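Local structure of BDI_3064 protein (Parabacteroides distasonis ATCC 8503, 5Z06) at residues 184-195 with 259-270; 435-443 with 485-494. The protein catalyses the exo-type hydrolysis of linear beta-1,2-glucan and beta-1,2-glucooligosaccharides of four or more units, releasing sophorose from the non-reducing end. All blocks are in the same frame, centred on the assembly; numbering follows the deposited sequence. Where two conformers were deposited one is given.

From the N terminus, interaction 1 comes first: the chain leaves strand 169-180, runs through 184-195 into strand 194-200, and returns 64 residues later as strand 254-262 and the turn after it. The loop closed here is rich in strand and contains no helix. Interaction 2 opens only afterwards, in the predominantly helical C-terminal part. There 435-443, between helix 414-428 and strand 447-448, meets helix 485-490 and the approach to helix 495-505, closing a loop of 41 intervening residues. The two contacts are in series, neither nesting nor crossing. Their centres lie about 58 Å apart, on opposite sides of the chain's centre, so each ties up a different region.

Interaction 1 (184-195 with 259-270); sequences LPSVSALNAPVL and VTAVDYALNESN
Leu190 sets its branched end against the hairpin formed by Ala261, Asp263, Asn267 and Ser269. CG stands anti to the backbone N (chi1 -169°), which sends CD1 to Ala261 CB at 4.0 Å and CD2 to the carbonyl Asn267 O at 3.2 Å. Beside it, Ser269 packs its CB against Leu190 O and directs OG to Ala261 N, accepting at 2.8 Å in a nearly straight bond (163° at the hydrogen) and donating to Asn270 O. With an alanine here the CB contact would remain, but Ala261 N would probably lose its acceptor and Asn270 O its donor. The next residue reaches across to the other segment: Asn270 OD1 takes the backbone hydrogen of Ala192 at N-OD1 3.2 Å, the donor tilted somewhat out of the carbonyl plane. The strand orders 194-200, 204-210, 243-247 and 232-237, 219-225, 254-262, 275-278 give two antiparallel sheets with the topology of a fibronectin type III-like sandwich; this contact lays the lead-in to the first strand along strand 254-262 and its following turn. At the sandwich end, Pro193 CG meets Val259 CG1 at 3.6 Å, while Val259 CG2, the other branch, touches Leu195 CD1 at 3.8 Å; both pairs meet at about a right angle, near Trp209. At the far end Pro185 lies over one face of Tyr264 in a CH-pi contact, CG being 4.0 Å from the ring centroid and 13° off its normal. A water bridges Pro185 O and Tyr264 N, and Tyr264 OH bonds to Asp7 and Arg82. The type I turn that carries Tyr264, from Asp263 to Leu266, is braced by Asn267, whose ND2 reaches the syn lone pair of Asp263 OD2 at 2.8 Å while its backbone N meets OD1 from above the carboxylate plane.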
# COMPACT_ATOMS: atom_id res chain seq x y z
N LEU A 184 30.02 -3.13 4.40
CA LEU A 184 28.86 -2.58 5.07
C LEU A 184 28.89 -1.06 4.93
O LEU A 184 29.93 -0.46 5.16
CB LEU A 184 28.84 -2.94 6.55
CG LEU A 184 28.74 -4.44 6.85
CD1 LEU A 184 28.76 -4.66 8.36
CD2 LEU A 184 27.51 -5.07 6.21
N PRO A 185 27.75 -0.45 4.54
CA PRO A 185 27.67 1.02 4.58
C PRO A 185 28.09 1.52 5.96
O PRO A 185 27.71 0.92 6.96
CB PRO A 185 26.19 1.32 4.33
CG PRO A 185 25.65 0.11 3.67
CD PRO A 185 26.49 -1.07 4.09
N SER A 186 28.89 2.57 6.01
CA SER A 186 29.23 3.18 7.28
C SER A 186 28.74 4.62 7.29
O SER A 186 28.25 5.15 6.28
CB SER A 186 30.73 3.07 7.57
OG SER A 186 31.47 3.62 6.51
N VAL A 187 28.83 5.22 8.47
CA VAL A 187 28.44 6.60 8.69
C VAL A 187 29.63 7.27 9.37
O VAL A 187 30.29 6.64 10.21
CB VAL A 187 27.15 6.68 9.54
CG1 VAL A 187 26.05 5.81 8.92
CG2 VAL A 187 27.38 6.25 10.99
N SER A 188 29.91 8.52 9.02
CA SER A 188 30.98 9.27 9.70
C SER A 188 30.61 9.51 11.17
O SER A 188 31.44 9.28 12.07
CB SER A 188 31.32 10.57 8.95
OG SER A 188 30.15 11.26 8.56
N ALA A 189 29.36 9.94 11.42
CA ALA A 189 28.80 10.15 12.77
C ALA A 189 27.41 9.53 12.89
O ALA A 189 26.59 9.64 11.97
CB ALA A 189 28.75 11.63 13.09
N LEU A 190 27.14 8.90 14.03
CA LEU A 190 25.88 8.20 14.29
C LEU A 190 25.11 8.92 15.39
O LEU A 190 25.26 8.67 16.57
CB LEU A 190 26.17 6.75 14.67
CG LEU A 190 24.98 5.78 14.72
CD1 LEU A 190 24.35 5.56 13.35
CD2 LEU A 190 25.41 4.45 15.31
N ASN A 191 24.26 9.84 14.95
CA ASN A 191 23.54 10.73 15.85
C ASN A 191 22.14 10.22 16.09
O ASN A 191 21.55 9.57 15.23
CB ASN A 191 23.49 12.13 15.24
CG ASN A 191 24.86 12.61 14.80
OD1 ASN A 191 25.06 13.02 13.65
ND2 ASN A 191 25.83 12.49 15.69
N ALA A 192 21.64 10.51 17.28
CA ALA A 192 20.25 10.28 17.60
C ALA A 192 19.40 11.13 16.66
O ALA A 192 19.75 12.29 16.38
CB ALA A 192 19.97 10.69 19.04
N PRO A 193 18.30 10.55 16.17
CA PRO A 193 17.34 11.43 15.53
C PRO A 193 16.73 12.36 16.57
O PRO A 193 16.67 12.01 17.76
CB PRO A 193 16.29 10.45 14.99
CG PRO A 193 16.38 9.27 15.88
CD PRO A 193 17.82 9.16 16.23
N VAL A 194 16.30 13.53 16.12
CA VAL A 194 15.48 14.39 16.95
C VAL A 194 14.09 13.75 17.02
O VAL A 194 13.39 13.74 16.02
CB VAL A 194 15.38 15.83 16.39
CG1 VAL A 194 14.43 16.69 17.23
CG2 VAL A 194 16.76 16.48 16.33
N LEU A 195 13.73 13.20 18.18
CA LEU A 195 12.38 12.70 18.45
C LEU A 195 11.46 13.85 18.84
O LEU A 195 11.66 14.52 19.86
CB LEU A 195 12.43 11.66 19.56
CG LEU A 195 11.23 10.75 19.81
CD1 LEU A 195 10.80 10.04 18.55
CD2 LEU A 195 11.61 9.73 20.88
N VAL A 259 14.46 6.85 20.85
CA VAL A 259 14.86 6.27 19.58
C VAL A 259 16.35 6.44 19.39
O VAL A 259 16.91 7.51 19.65
CB VAL A 259 14.07 6.93 18.45
CG1 VAL A 259 14.51 6.40 17.09
CG2 VAL A 259 12.58 6.71 18.66
N THR A 260 17.00 5.39 18.91
CA THR A 260 18.41 5.45 18.51
C THR A 260 18.52 5.15 17.03
O THR A 260 17.61 4.57 16.45
CB THR A 260 19.26 4.43 19.30
OG1 THR A 260 18.84 3.11 18.98
CG2 THR A 260 19.14 4.62 20.81
N ALA A 261 19.64 5.57 16.42
CA ALA A 261 20.02 5.17 15.06
C ALA A 261 21.08 4.07 15.12
O ALA A 261 22.02 4.16 15.90
CB ALA A 261 20.55 6.35 14.28
N VAL A 262 20.91 3.05 14.30
CA VAL A 262 21.79 1.90 14.26
C VAL A 262 22.40 1.84 12.87
O VAL A 262 21.67 1.91 11.89
CB VAL A 262 21.02 0.61 14.56
CG1 VAL A 262 21.92 -0.62 14.52
CG2 VAL A 262 20.33 0.72 15.92
N ASP A 263 23.73 1.74 12.79
CA ASP A 263 24.41 1.62 11.49
C ASP A 263 24.51 0.15 11.11
O ASP A 263 24.14 -0.73 11.89
CB ASP A 263 25.78 2.33 11.51
CG ASP A 263 26.84 1.65 12.39
OD1 ASP A 263 26.78 0.43 12.64
OD2 ASP A 263 27.75 2.37 12.84
N TYR A 264 25.03 -0.12 9.92
CA TYR A 264 25.14 -1.49 9.44
C TYR A 264 26.12 -2.37 10.22
O TYR A 264 26.00 -3.60 10.21
CB TYR A 264 25.45 -1.53 7.94
CG TYR A 264 24.20 -1.35 7.11
CD1 TYR A 264 23.60 -0.10 6.99
CD2 TYR A 264 23.61 -2.43 6.47
CE1 TYR A 264 22.45 0.06 6.23
CE2 TYR A 264 22.47 -2.29 5.72
CZ TYR A 264 21.88 -1.04 5.61
OH TYR A 264 20.75 -0.89 4.85
N ALA A 265 27.06 -1.75 10.93
CA ALA A 265 27.93 -2.46 11.87
C ALA A 265 27.21 -2.76 13.19
O ALA A 265 27.79 -3.41 14.07
CB ALA A 265 29.20 -1.67 12.14
N LEU A 266 25.95 -2.30 13.31
CA LEU A 266 25.12 -2.44 14.50
C LEU A 266 25.66 -1.64 15.68
O LEU A 266 25.42 -1.97 16.83
CB LEU A 266 24.85 -3.92 14.85
CG LEU A 266 24.39 -4.78 13.67
CD1 LEU A 266 24.09 -6.20 14.13
CD2 LEU A 266 23.16 -4.20 12.98
N ASN A 267 26.37 -0.55 15.40
CA ASN A 267 26.66 0.44 16.43
C ASN A 267 25.39 1.24 16.61
O ASN A 267 24.61 1.39 15.68
CB ASN A 267 27.78 1.39 16.03
CG ASN A 267 29.05 0.66 15.65
OD1 ASN A 267 29.56 -0.18 16.41
ND2 ASN A 267 29.55 0.94 14.46
N GLU A 268 25.22 1.77 17.81
CA GLU A 268 24.02 2.46 18.19
C GLU A 268 24.35 3.88 18.57
O GLU A 268 25.27 4.12 19.34
CB GLU A 268 23.36 1.71 19.35
CG GLU A 268 21.98 2.21 19.74
CD GLU A 268 21.04 1.11 20.24
OE1 GLU A 268 21.46 -0.04 20.51
OE2 GLU A 268 19.85 1.39 20.33
N SER A 269 23.60 4.83 18.03
CA SER A 269 23.70 6.21 18.45
C SER A 269 23.38 6.35 19.92
O SER A 269 22.92 5.41 20.59
CB SER A 269 22.70 7.08 17.69
OG SER A 269 21.39 6.89 18.20
N ASN A 270 23.60 7.55 20.41
CA ASN A 270 23.05 7.92 21.70
C ASN A 270 21.52 7.97 21.60
O ASN A 270 20.94 7.85 20.51
CB ASN A 270 23.64 9.26 22.20
CG ASN A 270 23.33 10.43 21.29
OD1 ASN A 270 23.23 10.28 20.07
ND2 ASN A 270 23.18 11.61 21.88
O HOH W 1 25.81 2.17 8.30

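Interaction 2 (435-443 with 485-494); sequences YKQFKDSPY and MYYSGWASQE
Tyr443 OH donates to Glu494 OE1 at 2.7 Å, arriving 56° out of the carboxylate plane, while Glu494 OE1 lies at the edge of the Tyr443 ring, near its plane. The ring and carboxylate planes are turned steeply against each other, 77° apart. A second hydroxyl meets the phenol: Ser492 OG lies 2.7 Å from Tyr443 OH. That serine also accepts from the backbone Glu494 N, so the phenol's two partners are held in one short bend. With CG of Tyr443 anti to its carbonyl carbon, this torsion (chi1 -55°) brings the end of the ring up to the 485-494 segment, where its OH reaches both of them.

At Pro442, one residue before Tyr443, the carbonyl O receives a hydrogen bond from Ser488 OG at 2.7 Å, in the carbonyl plane and on a lone pair. The same carbonyl oxygen approaches Gly489 CA to 2.9 Å. A CB on Gly489 would lie about 2.5 Å from Pro442 O and would probably clash, so the close approach of the backbones depends on the glycine. Gly489 CA also sits 3.5 Å from Tyr443 CD1, meeting the ring obliquely, and Ser488 O lies over one ring face. Pro442 fills in beside them, its CB against Ser488 and its CG 3.8 Å from Glu494 OE2, the two side chains crossing at about a right angle.

Outside the two segments, the Tyr443 and Ser492 side chains touch Ala497 of helix 495-505. The arrangement joins a loop to a short helix with a wider pi-type turn, followed by an ST turn at Ser492 and an N-cap position at Glu494, far from the centre of the chain, in a helical glycoamylase-like region consistent with the (alpha/alpha)6 architecture of its 6-hairpin clan.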
# COMPACT_ATOMS: atom_id res chain seq x y z
N TYR A 435 -7.21 11.50 -26.95
CA TYR A 435 -7.32 10.12 -26.46
C TYR A 435 -8.53 9.34 -27.01
O TYR A 435 -8.75 8.19 -26.63
CB TYR A 435 -7.24 10.10 -24.93
CG TYR A 435 -5.83 10.33 -24.51
CD1 TYR A 435 -5.29 11.62 -24.49
CD2 TYR A 435 -5.00 9.27 -24.21
CE1 TYR A 435 -3.96 11.82 -24.15
CE2 TYR A 435 -3.66 9.47 -23.87
CZ TYR A 435 -3.16 10.74 -23.84
OH TYR A 435 -1.85 10.93 -23.50
N LYS A 436 -9.31 9.97 -27.88
CA LYS A 436 -10.26 9.27 -28.72
C LYS A 436 -9.60 8.35 -29.74
O LYS A 436 -10.22 7.38 -30.17
CB LYS A 436 -11.17 10.25 -29.45
CG LYS A 436 -12.18 10.94 -28.54
CD LYS A 436 -12.96 12.02 -29.26
CE LYS A 436 -13.83 11.42 -30.35
NZ LYS A 436 -14.59 12.48 -31.04
N GLN A 437 -8.37 8.67 -30.14
CA GLN A 437 -7.59 7.90 -31.11
C GLN A 437 -8.08 8.14 -32.52
O GLN A 437 -7.29 8.41 -33.40
CB GLN A 437 -7.52 6.39 -30.80
CG GLN A 437 -6.82 5.57 -31.90
CD GLN A 437 -6.48 4.14 -31.51
OE1 GLN A 437 -6.81 3.65 -30.41
NE2 GLN A 437 -5.79 3.47 -32.40
N PHE A 438 -9.39 7.99 -32.73
CA PHE A 438 -10.03 8.33 -34.00
C PHE A 438 -11.01 9.45 -33.75
O PHE A 438 -11.61 9.52 -32.68
CB PHE A 438 -10.78 7.13 -34.59
CG PHE A 438 -9.99 5.86 -34.54
CD1 PHE A 438 -8.99 5.61 -35.49
CD2 PHE A 438 -10.20 4.92 -33.54
CE1 PHE A 438 -8.24 4.46 -35.45
CE2 PHE A 438 -9.45 3.76 -33.50
CZ PHE A 438 -8.47 3.52 -34.46
N LYS A 439 -11.21 10.28 -34.76
CA LYS A 439 -12.14 11.40 -34.71
C LYS A 439 -13.54 10.92 -34.38
O LYS A 439 -14.27 11.56 -33.66
CB LYS A 439 -12.18 12.15 -36.06
CG LYS A 439 -10.85 12.69 -36.58
CD LYS A 439 -10.29 13.82 -35.71
CE LYS A 439 -9.04 14.43 -36.34
NZ LYS A 439 -8.91 15.88 -36.03
N ASP A 440 -13.92 9.77 -34.92
CA ASP A 440 -15.26 9.23 -34.74
C ASP A 440 -15.29 8.09 -33.71
O ASP A 440 -16.25 7.34 -33.67
CB ASP A 440 -15.82 8.76 -36.10
CG ASP A 440 -15.04 7.59 -36.68
OD1 ASP A 440 -13.79 7.58 -36.58
OD2 ASP A 440 -15.69 6.67 -37.25
N SER A 441 -14.25 7.96 -32.87
CA SER A 441 -14.24 6.90 -31.86
C SER A 441 -15.38 7.13 -30.88
O SER A 441 -15.53 8.23 -30.35
CB SER A 441 -12.94 6.84 -31.09
OG SER A 441 -12.99 5.88 -30.04
N PRO A 442 -16.20 6.09 -30.64
CA PRO A 442 -17.16 6.18 -29.53
C PRO A 442 -16.49 6.17 -28.13
O PRO A 442 -17.14 6.51 -27.15
CB PRO A 442 -18.07 4.96 -29.72
CG PRO A 442 -17.51 4.17 -30.85
CD PRO A 442 -16.22 4.76 -31.29
N TYR A 443 -15.21 5.79 -28.08
CA TYR A 443 -14.50 5.56 -26.84
C TYR A 443 -13.31 6.48 -26.67
O TYR A 443 -12.64 6.85 -27.65
CB TYR A 443 -13.93 4.14 -26.81
CG TYR A 443 -14.95 3.08 -27.02
CD1 TYR A 443 -15.74 2.64 -25.97
CD2 TYR A 443 -15.13 2.51 -28.29
CE1 TYR A 443 -16.69 1.66 -26.15
CE2 TYR A 443 -16.08 1.53 -28.49
CZ TYR A 443 -16.86 1.10 -27.42
OH TYR A 443 -17.81 0.12 -27.61
N MET A 485 -20.16 10.99 -25.79
CA MET A 485 -19.12 10.02 -25.48
C MET A 485 -19.34 9.30 -24.16
O MET A 485 -18.87 8.17 -23.99
CB MET A 485 -17.77 10.71 -25.47
CG MET A 485 -17.42 11.34 -26.81
SD MET A 485 -17.02 10.08 -28.02
CE MET A 485 -17.65 10.84 -29.51
N TYR A 486 -20.04 9.94 -23.23
CA TYR A 486 -20.50 9.29 -22.03
C TYR A 486 -21.37 8.06 -22.32
O TYR A 486 -21.23 7.05 -21.64
CB TYR A 486 -21.30 10.25 -21.16
CG TYR A 486 -21.75 9.61 -19.88
CD1 TYR A 486 -20.93 9.63 -18.74
CD2 TYR A 486 -22.98 8.96 -19.79
CE1 TYR A 486 -21.35 9.04 -17.56
CE2 TYR A 486 -23.40 8.36 -18.62
CZ TYR A 486 -22.58 8.40 -17.51
OH TYR A 486 -22.99 7.79 -16.37
N TYR A 487 -22.24 8.13 -23.32
CA TYR A 487 -23.09 6.96 -23.67
C TYR A 487 -22.48 6.04 -24.69
O TYR A 487 -22.67 4.84 -24.62
CB TYR A 487 -24.50 7.41 -24.12
CG TYR A 487 -25.25 8.00 -22.97
CD1 TYR A 487 -25.74 7.20 -21.95
CD2 TYR A 487 -25.40 9.38 -22.85
CE1 TYR A 487 -26.41 7.74 -20.87
CE2 TYR A 487 -26.08 9.92 -21.78
CZ TYR A 487 -26.57 9.09 -20.80
OH TYR A 487 -27.23 9.61 -19.73
N SER A 488 -21.74 6.61 -25.63
CA SER A 488 -21.18 5.84 -26.73
C SER A 488 -19.93 5.08 -26.27
O SER A 488 -19.61 4.02 -26.80
CB SER A 488 -20.85 6.77 -27.90
OG SER A 488 -19.65 7.50 -27.65
N GLY A 489 -19.25 5.63 -25.26
CA GLY A 489 -18.00 5.07 -24.75
C GLY A 489 -18.15 4.45 -23.39
O GLY A 489 -18.30 3.23 -23.27
N TRP A 490 -18.12 5.30 -22.36
CA TRP A 490 -18.33 4.87 -20.99
C TRP A 490 -19.49 3.86 -20.87
O TRP A 490 -19.28 2.74 -20.41
CB TRP A 490 -18.56 6.09 -20.11
CG TRP A 490 -19.16 5.79 -18.86
CD1 TRP A 490 -20.44 5.98 -18.52
CD2 TRP A 490 -18.52 5.18 -17.73
NE1 TRP A 490 -20.65 5.57 -17.22
CE2 TRP A 490 -19.48 5.06 -16.72
CE3 TRP A 490 -17.20 4.78 -17.47
CZ2 TRP A 490 -19.20 4.52 -15.46
CZ3 TRP A 490 -16.91 4.25 -16.20
CH2 TRP A 490 -17.92 4.12 -15.22
N ALA A 491 -20.69 4.25 -21.31
CA ALA A 491 -21.87 3.38 -21.21
C ALA A 491 -22.23 2.73 -22.56
O ALA A 491 -23.40 2.49 -22.84
CB ALA A 491 -23.04 4.15 -20.63
N SER A 492 -21.23 2.47 -23.38
CA SER A 492 -21.40 1.89 -24.69
C SER A 492 -22.32 0.68 -24.63
O SER A 492 -22.14 -0.21 -23.78
CB SER A 492 -20.06 1.42 -25.24
OG SER A 492 -20.22 0.78 -26.50
N GLN A 493 -23.29 0.65 -25.55
CA GLN A 493 -24.14 -0.51 -25.74
C GLN A 493 -23.60 -1.49 -26.79
O GLN A 493 -24.22 -2.51 -27.03
CB GLN A 493 -25.55 -0.06 -26.09
CG GLN A 493 -26.17 0.82 -25.01
CD GLN A 493 -26.30 0.08 -23.69
OE1 GLN A 493 -27.07 -0.87 -23.57
NE2 GLN A 493 -25.49 0.47 -22.71
N GLU A 494 -22.42 -1.22 -27.36
CA GLU A 494 -21.87 -2.08 -28.40
C GLU A 494 -21.55 -3.46 -27.88
O GLU A 494 -21.23 -3.63 -26.71
CB GLU A 494 -20.59 -1.51 -29.01
CG GLU A 494 -20.80 -0.24 -29.80
CD GLU A 494 -19.54 0.22 -30.51
OE1 GLU A 494 -18.43 -0.32 -30.24
OE2 GLU A 494 -19.67 1.13 -31.36